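Long-range contacts in G/U mismatch-specific DNA glycosylase (Deinococcus radiodurans, PDB 2C2Q), which belongs to the uracil-DNA glycosylase superfamily, whose members are alpha/beta proteins with a central, largely parallel sheet: residues 21-26 against 74-79; 43-48 against 80-85; 155-160 against 174-179. The protein carries 1 engineered substitution. One frame throughout, in Å; residues are numbered along the deposited sequence.

Contact 1: residues 21-26 against 74-79; sequences VLQPGL and TLPQYG
Apolar packing centres on the ring of Pro-76, which three side chains of residues 21-26 approach. Val-21 brings the tip of one branch: its CG1 lies 3.5 Å from Pro-76 CG, and the two side chains meet at about a right angle. A chi1 of 178° places this methyl anti to the backbone N, where it faces CG and CD of the proline ring. Leu-26 reaches the other end of the contact, where its CD2 comes within 4.0 Å of Pro-76 CB.

Pro-76 lies in the last part of a 3-10 segment ending at Tyr-78, and Gly-79 connects it to strand 80-84, while residues 21-26 run through a loop into strand 28-32. The contact thus joins the entrances of two neighbouring parallel strands at one margin of the sheet.

A polar side chain also takes part, through van der Waals contact. The amide of Gln-23 lies against the proline, with NE2 and OE1 each 3.7 Å from Pro-76 CB.

Packing on the backbone completes the contact. Leu-26 CB is 3.7 Å from Gly-79 O, and its CD2 lies 3.7 Å from Gly-79 C. The 3-10 turn is held by the backbone bond from Gly-79 N to Pro-76 O (2.9 Å).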
loop_
_atom_site.group_PDB
_atom_site.type_symbol
_atom_site.label_atom_id
_atom_site.label_comp_id
_atom_site.label_asym_id
_atom_site.label_seq_id
_atom_site.Cartn_x
_atom_site.Cartn_y
_atom_site.Cartn_z
ATOM N N VAL A 21 9.632 0.831 1.214
ATOM C CA VAL A 21 10.238 0.490 -0.056
ATOM C C VAL A 21 9.797 1.583 -1.030
ATOM O O VAL A 21 8.655 1.571 -1.558
ATOM C CB VAL A 21 9.766 -0.910 -0.541
ATOM C CG1 VAL A 21 10.331 -1.286 -1.905
ATOM C CG2 VAL A 21 10.064 -1.963 0.548
ATOM N N LEU A 22 10.681 2.536 -1.269
ATOM C CA LEU A 22 10.269 3.767 -1.953
ATOM C C LEU A 22 11.463 4.244 -2.715
ATOM O O LEU A 22 12.609 4.138 -2.224
ATOM C CB LEU A 22 9.789 4.875 -0.976
ATOM C CG LEU A 22 8.484 4.621 -0.196
ATOM C CD1 LEU A 22 8.264 5.717 0.847
ATOM C CD2 LEU A 22 7.287 4.513 -1.216
ATOM N N GLN A 23 11.193 4.772 -3.900
ATOM C CA GLN A 23 12.239 5.324 -4.783
ATOM C C GLN A 23 11.502 6.102 -5.879
ATOM O O GLN A 23 10.301 5.863 -6.102
ATOM C CB GLN A 23 13.142 4.208 -5.331
ATOM C CG GLN A 23 12.457 3.185 -6.205
ATOM C CD GLN A 23 13.367 2.078 -6.593
ATOM O OE1 GLN A 23 14.006 1.462 -5.731
ATOM N NE2 GLN A 23 13.393 1.757 -7.871
ATOM N N PRO A 24 12.164 7.058 -6.537
ATOM C CA PRO A 24 11.569 7.693 -7.736
ATOM C C PRO A 24 11.123 6.716 -8.847
ATOM O O PRO A 24 11.669 5.598 -9.008
ATOM C CB PRO A 24 12.732 8.566 -8.283
ATOM C CG PRO A 24 13.593 8.851 -7.077
ATOM C CD PRO A 24 13.529 7.570 -6.229
ATOM N N GLY A 25 10.137 7.139 -9.631
ATOM C CA GLY A 25 9.813 6.365 -10.860
ATOM C C GLY A 25 8.966 5.106 -10.697
ATOM O O GLY A 25 8.892 4.271 -11.613
ATOM N N LEU A 26 8.365 4.892 -9.520
ATOM C CA LEU A 26 7.577 3.688 -9.322
ATOM C C LEU A 26 6.207 3.837 -9.974
ATOM O O LEU A 26 5.676 4.917 -9.991
ATOM C CB LEU A 26 7.362 3.371 -7.831
ATOM C CG LEU A 26 8.647 2.875 -7.081
ATOM C CD1 LEU A 26 8.270 2.972 -5.573
ATOM C CD2 LEU A 26 9.013 1.507 -7.416
ATOM N N THR A 74 12.086 -6.455 -3.025
ATOM C CA THR A 74 12.390 -6.652 -4.408
ATOM C C THR A 74 11.310 -6.078 -5.317
ATOM O O THR A 74 11.478 -5.995 -6.533
ATOM C CB THR A 74 12.588 -8.148 -4.723
ATOM O OG1 THR A 74 11.320 -8.841 -4.596
ATOM C CG2 THR A 74 13.565 -8.855 -3.719
ATOM N N LEU A 75 10.204 -5.640 -4.722
ATOM C CA LEU A 75 9.102 -5.177 -5.528
ATOM C C LEU A 75 9.430 -4.084 -6.560
ATOM O O LEU A 75 8.742 -4.005 -7.594
ATOM C CB LEU A 75 7.926 -4.697 -4.639
ATOM C CG LEU A 75 7.069 -5.799 -3.976
ATOM C CD1 LEU A 75 5.983 -5.138 -3.114
ATOM C CD2 LEU A 75 6.433 -6.671 -5.082
ATOM N N PRO A 76 10.385 -3.183 -6.297
ATOM C CA PRO A 76 10.674 -2.160 -7.307
ATOM C C PRO A 76 11.105 -2.683 -8.676
ATOM O O PRO A 76 10.960 -1.948 -9.667
ATOM C CB PRO A 76 11.799 -1.307 -6.668
ATOM C CG PRO A 76 11.541 -1.452 -5.208
ATOM C CD PRO A 76 11.135 -2.907 -5.039
ATOM N N GLN A 77 11.611 -3.900 -8.738
ATOM C CA GLN A 77 11.990 -4.476 -10.025
ATOM C C GLN A 77 10.714 -4.677 -10.909
ATOM O O GLN A 77 10.786 -4.826 -12.127
ATOM C CB GLN A 77 12.797 -5.753 -9.814
ATOM C CG GLN A 77 11.980 -6.994 -9.435
ATOM C CD GLN A 77 12.797 -8.204 -9.285
ATOM O OE1 GLN A 77 13.756 -8.450 -10.073
ATOM N NE2 GLN A 77 12.431 -9.029 -8.293
ATOM N N TYR A 78 9.560 -4.646 -10.264
ATOM C CA TYR A 78 8.251 -4.753 -10.938
ATOM C C TYR A 78 7.537 -3.419 -10.946
ATOM O O TYR A 78 6.369 -3.334 -11.319
ATOM C CB TYR A 78 7.410 -5.862 -10.239
ATOM C CG TYR A 78 8.116 -7.200 -10.205
ATOM C CD1 TYR A 78 8.635 -7.744 -11.360
ATOM C CD2 TYR A 78 8.244 -7.927 -9.015
ATOM C CE1 TYR A 78 9.287 -8.978 -11.362
ATOM C CE2 TYR A 78 8.879 -9.136 -9.006
ATOM C CZ TYR A 78 9.409 -9.656 -10.178
ATOM O OH TYR A 78 10.030 -10.885 -10.167
ATOM N N GLY A 79 8.242 -2.367 -10.529
ATOM C CA GLY A 79 7.702 -1.023 -10.414
ATOM C C GLY A 79 6.766 -0.758 -9.229
ATOM O O GLY A 79 6.047 0.240 -9.200
#

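Contact 2: residues 43-48 against 80-85; sequences RAYYAN and LGLTDV
Leu-82 sets its CD1 methyl over one face of the Tyr-45 ring, a CH-pi contact with the carbon 3.9 Å from the ring centroid and 19° off the normal. Leu-82 CG is anti to its carbonyl carbon (chi1 -66°), which carries CD1 over the ring, offset toward one side and 3.7 Å from each of Tyr-45 CG and CD2. The two side chains run past each other in opposite directions, which lets Leu-82 CB reach the far end of the ring, 3.8 Å from Tyr-45 CE1. This is the tightly packed part. Asp-84 approaches the same ring obliquely, its OD2 3.7 Å from Tyr-45 CE1 and its carboxylate turned 45° from the ring plane.

The side carried by Tyr-46 is looser. The ring offers its edge to Leu-82, and the closest pair, Tyr-46 CE2 and Leu-82 CD2, is 4.4 Å apart. Here water 1 lies 2.6 Å from Tyr-46 OH and 3.0 Å from Thr-83 O, to which it probably donates, though acceptors around it outnumber its protons. Tyr-46 OH is also hydrogen-bonded to Thr-121 OG1. An acetate ion, probably from the crystallisation liquor, lies against Asp-84; such ions often mark pockets.

Tyr-45 OH is bonded to Pro-19 O. The contact lays the loop between helices 37-42 and 53-59 against strand 80-84, an outermost strand; Phe-53 of the second helix stacks on Tyr-46 and touches Leu-82.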
loop_
_atom_site.group_PDB
_atom_site.type_symbol
_atom_site.label_atom_id
_atom_site.label_comp_id
_atom_site.label_asym_id
_atom_site.label_seq_id
_atom_site.Cartn_x
_atom_site.Cartn_y
_atom_site.Cartn_z
ATOM N N ARG A 43 9.943 -8.302 10.359
ATOM C CA ARG A 43 10.514 -7.165 9.642
ATOM C C ARG A 43 10.160 -7.321 8.142
ATOM O O ARG A 43 11.019 -7.279 7.269
ATOM C CB ARG A 43 12.063 -7.063 9.843
ATOM C CG ARG A 43 12.377 -6.537 11.265
ATOM C CD ARG A 43 13.870 -6.347 11.462
ATOM N NE ARG A 43 14.255 -6.297 12.874
ATOM C CZ ARG A 43 15.523 -6.342 13.327
ATOM N NH1 ARG A 43 16.552 -6.431 12.495
ATOM N NH2 ARG A 43 15.765 -6.298 14.638
ATOM N N ALA A 44 8.876 -7.510 7.843
ATOM C CA ALA A 44 8.433 -7.675 6.442
ATOM C C ALA A 44 7.019 -7.050 6.306
ATOM O O ALA A 44 6.563 -6.313 7.218
ATOM C CB ALA A 44 8.458 -9.193 6.059
ATOM N N TYR A 45 6.332 -7.324 5.183
ATOM C CA TYR A 45 4.974 -6.804 4.966
ATOM C C TYR A 45 4.058 -7.978 4.770
ATOM O O TYR A 45 4.497 -8.943 4.139
ATOM C CB TYR A 45 4.925 -5.908 3.727
ATOM C CG TYR A 45 5.497 -4.503 3.941
ATOM C CD1 TYR A 45 4.655 -3.384 4.112
ATOM C CD2 TYR A 45 6.891 -4.317 3.983
ATOM C CE1 TYR A 45 5.227 -2.062 4.289
ATOM C CE2 TYR A 45 7.441 -3.046 4.172
ATOM C CZ TYR A 45 6.596 -1.932 4.320
ATOM O OH TYR A 45 7.143 -0.658 4.469
ATOM N N TYR A 46 2.811 -7.811 5.222
ATOM C CA TYR A 46 1.697 -8.783 5.041
ATOM C C TYR A 46 2.215 -10.197 5.270
ATOM O O TYR A 46 2.037 -11.102 4.396
ATOM C CB TYR A 46 1.109 -8.605 3.627
ATOM C CG TYR A 46 0.676 -7.192 3.370
ATOM C CD1 TYR A 46 -0.538 -6.676 3.907
ATOM C CD2 TYR A 46 1.475 -6.345 2.611
ATOM C CE1 TYR A 46 -0.904 -5.355 3.691
ATOM C CE2 TYR A 46 1.124 -5.014 2.368
ATOM C CZ TYR A 46 -0.066 -4.497 2.919
ATOM O OH TYR A 46 -0.455 -3.201 2.727
ATOM N N ALA A 47 2.887 -10.376 6.429
ATOM C CA ALA A 47 3.568 -11.615 6.748
ATOM C C ALA A 47 2.680 -12.684 7.418
ATOM O O ALA A 47 3.121 -13.833 7.567
ATOM C CB ALA A 47 4.859 -11.352 7.607
ATOM N N ASN A 48 1.488 -12.302 7.871
ATOM C CA ASN A 48 0.530 -13.269 8.431
ATOM C C ASN A 48 0.208 -14.219 7.290
ATOM O O ASN A 48 -0.185 -13.811 6.200
ATOM C CB ASN A 48 -0.718 -12.570 8.932
ATOM C CG ASN A 48 -1.774 -13.547 9.442
ATOM O OD1 ASN A 48 -1.928 -14.640 8.894
ATOM N ND2 ASN A 48 -2.486 -13.160 10.475
ATOM N N LEU A 80 6.856 -1.615 -8.213
ATOM C CA LEU A 80 6.011 -1.503 -7.024
ATOM C C LEU A 80 6.855 -1.112 -5.794
ATOM O O LEU A 80 8.005 -1.557 -5.665
ATOM C CB LEU A 80 5.317 -2.821 -6.715
ATOM C CG LEU A 80 3.899 -2.989 -7.331
ATOM C CD1 LEU A 80 3.985 -2.770 -8.896
ATOM C CD2 LEU A 80 3.344 -4.327 -6.958
ATOM N N GLY A 81 6.250 -0.316 -4.932
ATOM C CA GLY A 81 6.808 0.033 -3.602
ATOM C C GLY A 81 5.792 -0.163 -2.488
ATOM O O GLY A 81 4.620 -0.555 -2.732
ATOM N N LEU A 82 6.201 0.179 -1.268
ATOM C CA LEU A 82 5.429 -0.147 -0.089
ATOM C C LEU A 82 5.674 0.889 0.990
ATOM O O LEU A 82 6.843 1.348 1.197
ATOM C CB LEU A 82 5.830 -1.503 0.531
ATOM C CG LEU A 82 5.539 -2.763 -0.309
ATOM C CD1 LEU A 82 6.227 -3.918 0.333
ATOM C CD2 LEU A 82 3.950 -2.912 -0.317
ATOM N N THR A 83 4.614 1.227 1.672
ATOM C CA THR A 83 4.707 1.920 2.986
ATOM C C THR A 83 3.382 1.702 3.764
ATOM O O THR A 83 2.525 0.974 3.291
ATOM C CB THR A 83 5.052 3.428 2.811
ATOM O OG1 THR A 83 5.216 4.053 4.102
ATOM C CG2 THR A 83 3.913 4.206 2.088
ATOM N N ASP A 84 3.208 2.376 4.895
ATOM C CA ASP A 84 1.991 2.292 5.694
ATOM C C ASP A 84 1.683 3.650 6.292
ATOM O O ASP A 84 2.589 4.456 6.486
ATOM C CB ASP A 84 2.186 1.323 6.855
ATOM C CG ASP A 84 2.214 -0.151 6.417
ATOM O OD1 ASP A 84 1.420 -0.570 5.519
ATOM O OD2 ASP A 84 2.960 -0.987 6.989
ATOM N N VAL A 85 0.441 3.854 6.680
ATOM C CA VAL A 85 0.081 5.134 7.317
ATOM C C VAL A 85 0.733 5.245 8.689
ATOM O O VAL A 85 1.146 6.334 9.119
ATOM C CB VAL A 85 -1.456 5.281 7.392
ATOM C CG1 VAL A 85 -1.861 6.659 7.964
ATOM C CG2 VAL A 85 -2.107 5.051 5.987
HETATM O O HOH W 1 1.740 -1.761 2.502
#

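Contact 3: residues 155-160 against 174-179; sequences WVLPST and QALGDR
Helix 171-188 packs on the sheet where strand 153-156 ends, and the indole of Trp-155 is the principal piece of the strand that meets it. Leu-176 lies over one face of this ring system. Its CD1 is 4.0 Å from the centroid of the six-membered ring and 17° off the normal, which identifies a CH-pi contact. With Leu-176 CG anti to the backbone N (chi1 -180°), the two branches divide, CD1 over the indole and CD2 toward Leu-157. The side chain passes the indole in the opposite direction, and its CB packs 3.7 Å from Trp-155 CZ3.

The outer rim of the six-membered ring presses on the helix backbone: Trp-155 CZ3 is 3.4 Å from Leu-176 N, and Trp-155 CH2 is 3.6 Å from Ala-175 O. The CB of Ala-175 sits at the ring edge, in its plane, 3.8 Å from Trp-155 CZ3. One turn further along, Arg-179 crosses the indole at about a right angle; CB and CG make the contact, with CB 4.0 Å from Trp-155 CZ2. Its charge is paired with Glu-182 and Glu-153. One carboxylate links the two side chains, Glu-153 OE2 to Trp-155 NE1 and OE1 to Arg-179 NE.

Beyond the strand, Leu-157 meets the other branch of Leu-176 at about a right angle, Leu-157 CD1 to Leu-176 CD2 at 3.7 Å. Leu-176 further touches Ala-119 on the adjacent strand 117-120. Such packing of a helix against parallel strands through apolar side chains is typical of layered alpha/beta folds.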
loop_
_atom_site.group_PDB
_atom_site.type_symbol
_atom_site.label_atom_id
_atom_site.label_comp_id
_atom_site.label_asym_id
_atom_site.label_seq_id
_atom_site.Cartn_x
_atom_site.Cartn_y
_atom_site.Cartn_z
ATOM N N TRP A 155 -6.105 4.907 -5.200
ATOM C CA TRP A 155 -6.971 3.743 -5.336
ATOM C C TRP A 155 -7.221 3.253 -3.930
ATOM O O TRP A 155 -6.395 3.471 -3.017
ATOM C CB TRP A 155 -6.273 2.611 -6.127
ATOM C CG TRP A 155 -6.313 2.770 -7.668
ATOM C CD1 TRP A 155 -5.825 3.813 -8.411
ATOM C CD2 TRP A 155 -6.863 1.841 -8.609
ATOM N NE1 TRP A 155 -6.007 3.581 -9.759
ATOM C CE2 TRP A 155 -6.664 2.388 -9.914
ATOM C CE3 TRP A 155 -7.520 0.601 -8.490
ATOM C CZ2 TRP A 155 -7.098 1.728 -11.088
ATOM C CZ3 TRP A 155 -7.943 -0.059 -9.662
ATOM C CH2 TRP A 155 -7.754 0.536 -10.948
ATOM N N VAL A 156 -8.360 2.572 -3.768
ATOM C CA VAL A 156 -8.715 1.991 -2.462
ATOM C C VAL A 156 -9.069 0.549 -2.721
ATOM O O VAL A 156 -9.797 0.241 -3.686
ATOM C CB VAL A 156 -9.855 2.768 -1.766
ATOM C CG1 VAL A 156 -10.317 2.053 -0.479
ATOM C CG2 VAL A 156 -9.428 4.222 -1.400
ATOM N N LEU A 157 -8.485 -0.369 -1.935
ATOM C CA LEU A 157 -8.621 -1.775 -2.250
ATOM C C LEU A 157 -9.227 -2.526 -1.091
ATOM O O LEU A 157 -9.067 -2.094 0.030
ATOM C CB LEU A 157 -7.281 -2.431 -2.613
ATOM C CG LEU A 157 -6.498 -1.719 -3.742
ATOM C CD1 LEU A 157 -5.014 -2.286 -3.764
ATOM C CD2 LEU A 157 -7.129 -1.934 -5.061
ATOM N N PRO A 158 -9.949 -3.631 -1.368
ATOM C CA PRO A 158 -10.505 -4.476 -0.283
ATOM C C PRO A 158 -9.365 -5.081 0.505
ATOM O O PRO A 158 -8.432 -5.627 -0.082
ATOM C CB PRO A 158 -11.292 -5.569 -1.042
ATOM C CG PRO A 158 -11.652 -4.921 -2.393
ATOM C CD PRO A 158 -10.324 -4.153 -2.703
ATOM N N SER A 159 -9.447 -4.974 1.833
ATOM C CA SER A 159 -8.402 -5.595 2.709
ATOM C C SER A 159 -8.167 -7.095 2.424
ATOM O O SER A 159 -9.126 -7.868 2.227
ATOM C CB SER A 159 -8.722 -5.318 4.182
ATOM O OG SER A 159 -7.859 -6.048 4.992
ATOM N N THR A 160 -6.895 -7.503 2.380
ATOM C CA THR A 160 -6.500 -8.887 2.233
ATOM C C THR A 160 -6.340 -9.554 3.603
ATOM O O THR A 160 -5.890 -10.680 3.682
ATOM C CB THR A 160 -5.208 -9.003 1.422
ATOM O OG1 THR A 160 -4.202 -8.178 2.054
ATOM C CG2 THR A 160 -5.398 -8.435 -0.014
ATOM N N GLN A 174 -7.647 -6.727 -9.496
ATOM C CA GLN A 174 -7.357 -7.086 -10.854
ATOM C C GLN A 174 -7.358 -5.841 -11.752
ATOM O O GLN A 174 -6.527 -5.747 -12.680
ATOM C CB GLN A 174 -8.416 -8.069 -11.375
ATOM C CG GLN A 174 -8.103 -8.512 -12.766
ATOM C CD GLN A 174 -6.894 -9.382 -12.881
ATOM O OE1 GLN A 174 -6.774 -10.421 -12.219
ATOM N NE2 GLN A 174 -5.974 -8.973 -13.744
ATOM N N ALA A 175 -8.269 -4.904 -11.495
ATOM C CA ALA A 175 -8.340 -3.649 -12.269
ATOM C C ALA A 175 -7.033 -2.848 -12.081
ATOM O O ALA A 175 -6.550 -2.127 -12.986
ATOM C CB ALA A 175 -9.523 -2.815 -11.830
ATOM N N LEU A 176 -6.519 -2.931 -10.864
ATOM C CA LEU A 176 -5.270 -2.260 -10.548
ATOM C C LEU A 176 -4.157 -2.908 -11.314
ATOM O O LEU A 176 -3.334 -2.188 -11.948
ATOM C CB LEU A 176 -5.014 -2.293 -9.017
ATOM C CG LEU A 176 -3.719 -1.597 -8.621
ATOM C CD1 LEU A 176 -3.663 -0.148 -9.051
ATOM C CD2 LEU A 176 -3.538 -1.739 -7.099
ATOM N N GLY A 177 -4.110 -4.240 -11.278
ATOM C CA GLY A 177 -3.131 -5.054 -12.023
ATOM C C GLY A 177 -3.118 -4.660 -13.516
ATOM O O GLY A 177 -2.055 -4.523 -14.142
ATOM N N ASP A 178 -4.302 -4.491 -14.059
ATOM C CA ASP A 178 -4.486 -4.176 -15.484
ATOM C C ASP A 178 -3.972 -2.785 -15.756
ATOM O O ASP A 178 -3.316 -2.556 -16.793
ATOM C CB ASP A 178 -5.976 -4.142 -15.756
ATOM C CG ASP A 178 -6.574 -5.527 -15.842
ATOM O OD1 ASP A 178 -5.826 -6.566 -15.867
ATOM O OD2 ASP A 178 -7.799 -5.633 -15.907
ATOM N N ARG A 179 -4.319 -1.867 -14.856
ATOM C CA ARG A 179 -3.868 -0.461 -14.907
ATOM C C ARG A 179 -2.338 -0.302 -14.839
ATOM O O ARG A 179 -1.761 0.529 -15.570
ATOM C CB ARG A 179 -4.511 0.372 -13.814
ATOM C CG ARG A 179 -4.093 1.856 -13.869
ATOM C CD ARG A 179 -4.515 2.556 -15.176
ATOM N NE ARG A 179 -4.136 3.949 -15.170
ATOM C CZ ARG A 179 -3.690 4.602 -16.251
ATOM N NH1 ARG A 179 -3.604 3.980 -17.428
ATOM N NH2 ARG A 179 -3.341 5.876 -16.141
#

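In the fold
Contacts 1 and 2 are directly joined, their centres 13 Å apart. Val-21 O lies 2.8 Å from Leu-82 N, a probable hydrogen bond, and Leu-75 CD1 packs on Leu-82 CD1 at 3.7 Å. Their segments alternate along the chain, and Gly-79 of contact 1 is followed at once by Leu-80 of contact 2. Contact 3 forms later in the sequence and touches neither: its centre is about 17 Å from that of contact 1 and 16 Å from that of contact 2, with nearest atoms about 9 and 4 Å away. Contacts 2 and 3 nevertheless reach the same sheet, with strands 28-32 and 117-120 between theirs. The acetate, probably a crystallisation component, adjoins contact 2.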